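Local coordinates for periplasmic binding protein (Agrobacterium tumefaciens str. B6, PDB 5L9G) that binds the opine mannopine in the periplasm, probably delivering it to an ABC transporter for uptake into the cell, at residues K152-N157 / V203-G208. Residues are numbered along the deposited sequence; the frame is centred on the assembly and turned at random.
Sequences KRALWN and VWWESG
W156 and W205 stack at the C-terminal ends of two parallel strands, 153-156 and 201-205, in a lobe of the periplasmic binding protein fold. The stack is offset: the five-membered ring of W156 lies against the six-membered ring of W205, centroids 4.2 Å apart and planes at 15°. W156 CA also sits over a face of W205, 3.8 Å from the centroid of its five-membered ring, in a CH-pi contact. W205 CG lies between its backbone N and carbonyl carbon (chi1 63°), which folds the indole back across the neighbouring strand. A154 and V203 share the sheet face of the two tryptophans, A154 CB 3.6 Å from V203 CG1. On the other face L155 and W204 run side by side, L155 CB meeting W204 CZ3 at 3.7 Å.

The backbones are joined by N157 N to W205 O, 3.0 Å, and by weak bonds from W205 N to L155 O and L155 N to V203 O. Beyond the strands, the amide of N157 lies nearly parallel to the E206 carboxylate.

Strand 222-226 flanks strand 153-156, and I224 O accepts from W205 NE1, fixing the rotation of that indole. W226 meets both indoles edge-to-face. W156 is a pocket residue and touches the bound mannopine. A water lies 2.6 Å from both N157 OD1 and E206 O, and accepts a weak 3.2 Å bond from W156 NE1.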
loop_
_atom_site.group_PDB
_atom_site.type_symbol
_atom_site.label_atom_id
_atom_site.label_comp_id
_atom_site.label_asym_id
_atom_site.label_seq_id
_atom_site.Cartn_x
_atom_site.Cartn_y
_atom_site.Cartn_z
ATOM N N LYS A 152 1.606 -21.366 9.602
ATOM C CA LYS A 152 0.652 -20.808 8.659
ATOM C C LYS A 152 1.079 -19.415 8.224
ATOM O O LYS A 152 1.230 -18.522 9.057
ATOM C CB LYS A 152 -0.752 -20.760 9.282
ATOM C CG LYS A 152 -1.352 -22.119 9.628
ATOM C CD LYS A 152 -2.698 -21.917 10.334
ATOM C CE LYS A 152 -3.215 -23.176 10.991
ATOM N NZ LYS A 152 -3.709 -24.172 10.003
ATOM N N ARG A 153 1.273 -19.238 6.909
ATOM C CA ARG A 153 1.602 -17.961 6.278
ATOM C C ARG A 153 0.348 -17.301 5.690
ATOM O O ARG A 153 -0.567 -17.993 5.249
ATOM C CB ARG A 153 2.579 -18.191 5.113
ATOM C CG ARG A 153 4.070 -18.196 5.529
ATOM C CD ARG A 153 4.595 -19.567 5.793
ATOM N NE ARG A 153 6.036 -19.542 6.060
ATOM C CZ ARG A 153 6.620 -20.278 6.997
ATOM N NH1 ARG A 153 7.923 -20.172 7.213
ATOM N NH2 ARG A 153 5.899 -21.108 7.746
ATOM N N ALA A 154 0.335 -15.956 5.641
ATOM C CA ALA A 154 -0.711 -15.224 4.950
ATOM C C ALA A 154 -0.055 -14.187 4.054
ATOM O O ALA A 154 0.869 -13.485 4.472
ATOM C CB ALA A 154 -1.671 -14.574 5.920
ATOM N N LEU A 155 -0.493 -14.135 2.792
ATOM C CA LEU A 155 0.043 -13.207 1.802
ATOM C C LEU A 155 -1.141 -12.518 1.149
ATOM O O LEU A 155 -2.259 -13.011 1.237
ATOM C CB LEU A 155 0.835 -13.959 0.713
ATOM C CG LEU A 155 2.274 -14.389 1.016
ATOM C CD1 LEU A 155 2.299 -15.536 1.961
ATOM C CD2 LEU A 155 2.970 -14.877 -0.282
ATOM N N TRP A 156 -0.895 -11.378 0.497
ATOM C CA TRP A 156 -1.936 -10.605 -0.179
ATOM C C TRP A 156 -2.455 -11.380 -1.404
ATOM O O TRP A 156 -1.708 -12.161 -2.006
ATOM C CB TRP A 156 -1.328 -9.275 -0.654
ATOM C CG TRP A 156 -2.314 -8.198 -1.043
ATOM C CD1 TRP A 156 -3.646 -8.127 -0.724
ATOM C CD2 TRP A 156 -2.015 -7.016 -1.790
ATOM N NE1 TRP A 156 -4.198 -6.982 -1.253
ATOM C CE2 TRP A 156 -3.210 -6.264 -1.885
ATOM C CE3 TRP A 156 -0.840 -6.499 -2.369
ATOM C CZ2 TRP A 156 -3.267 -5.032 -2.549
ATOM C CZ3 TRP A 156 -0.894 -5.281 -3.029
ATOM C CH2 TRP A 156 -2.104 -4.572 -3.139
ATOM N N ASN A 157 -3.719 -11.150 -1.805
ATOM C CA ASN A 157 -4.233 -11.810 -3.006
ATOM C C ASN A 157 -3.908 -10.982 -4.272
ATOM O O ASN A 157 -4.396 -11.301 -5.362
ATOM C CB ASN A 157 -5.748 -12.121 -2.897
ATOM C CG ASN A 157 -6.602 -10.897 -3.012
ATOM O OD1 ASN A 157 -6.161 -9.790 -2.685
ATOM N ND2 ASN A 157 -7.817 -11.062 -3.533
ATOM N N VAL A 203 -4.128 -18.455 4.198
ATOM C CA VAL A 203 -5.092 -17.432 3.772
ATOM C C VAL A 203 -4.407 -16.433 2.850
ATOM O O VAL A 203 -3.287 -15.983 3.133
ATOM C CB VAL A 203 -5.776 -16.734 4.999
ATOM C CG1 VAL A 203 -4.761 -16.351 6.034
ATOM C CG2 VAL A 203 -6.648 -15.535 4.594
ATOM N N TRP A 204 -5.098 -16.082 1.748
ATOM C CA TRP A 204 -4.652 -15.052 0.818
ATOM C C TRP A 204 -5.560 -13.869 1.181
ATOM O O TRP A 204 -6.725 -13.802 0.756
ATOM C CB TRP A 204 -4.818 -15.502 -0.648
ATOM C CG TRP A 204 -4.060 -16.753 -0.971
ATOM C CD1 TRP A 204 -4.558 -18.020 -1.000
ATOM C CD2 TRP A 204 -2.671 -16.858 -1.335
ATOM N NE1 TRP A 204 -3.560 -18.913 -1.321
ATOM C CE2 TRP A 204 -2.403 -18.225 -1.571
ATOM C CE3 TRP A 204 -1.614 -15.932 -1.451
ATOM C CZ2 TRP A 204 -1.129 -18.688 -1.930
ATOM C CZ3 TRP A 204 -0.357 -16.387 -1.830
ATOM C CH2 TRP A 204 -0.123 -17.752 -2.063
ATOM N N TRP A 205 -5.062 -13.007 2.092
ATOM C CA TRP A 205 -5.865 -11.900 2.613
ATOM C C TRP A 205 -6.177 -10.885 1.521
ATOM O O TRP A 205 -5.365 -10.674 0.617
ATOM C CB TRP A 205 -5.241 -11.276 3.870
ATOM C CG TRP A 205 -3.900 -10.648 3.643
ATOM C CD1 TRP A 205 -2.679 -11.212 3.851
ATOM C CD2 TRP A 205 -3.658 -9.308 3.193
ATOM N NE1 TRP A 205 -1.680 -10.312 3.529
ATOM C CE2 TRP A 205 -2.258 -9.140 3.109
ATOM C CE3 TRP A 205 -4.496 -8.228 2.848
ATOM C CZ2 TRP A 205 -1.675 -7.948 2.676
ATOM C CZ3 TRP A 205 -3.913 -7.040 2.437
ATOM C CH2 TRP A 205 -2.521 -6.911 2.340
ATOM N N GLU A 206 -7.358 -10.273 1.601
ATOM C CA GLU A 206 -7.834 -9.353 0.563
ATOM C C GLU A 206 -7.849 -7.879 0.953
ATOM O O GLU A 206 -7.750 -7.021 0.079
ATOM C CB GLU A 206 -9.227 -9.789 0.093
ATOM C CG GLU A 206 -9.237 -11.238 -0.366
ATOM C CD GLU A 206 -10.491 -11.696 -1.086
ATOM O OE1 GLU A 206 -11.372 -10.850 -1.363
ATOM O OE2 GLU A 206 -10.578 -12.906 -1.393
ATOM N N SER A 207 -8.014 -7.572 2.235
ATOM C CA SER A 207 -8.059 -6.186 2.690
ATOM C C SER A 207 -7.181 -6.009 3.917
ATOM O O SER A 207 -6.908 -6.982 4.640
ATOM C CB SER A 207 -9.502 -5.777 3.022
ATOM O OG SER A 207 -9.975 -6.416 4.201
ATOM N N GLY A 208 -6.769 -4.771 4.166
ATOM C CA GLY A 208 -5.959 -4.450 5.339
ATOM C C GLY A 208 -6.698 -4.785 6.628
ATOM O O GLY A 208 -6.099 -5.301 7.582
HETATM O O HOH W 1 -7.186 -7.409 -2.432
#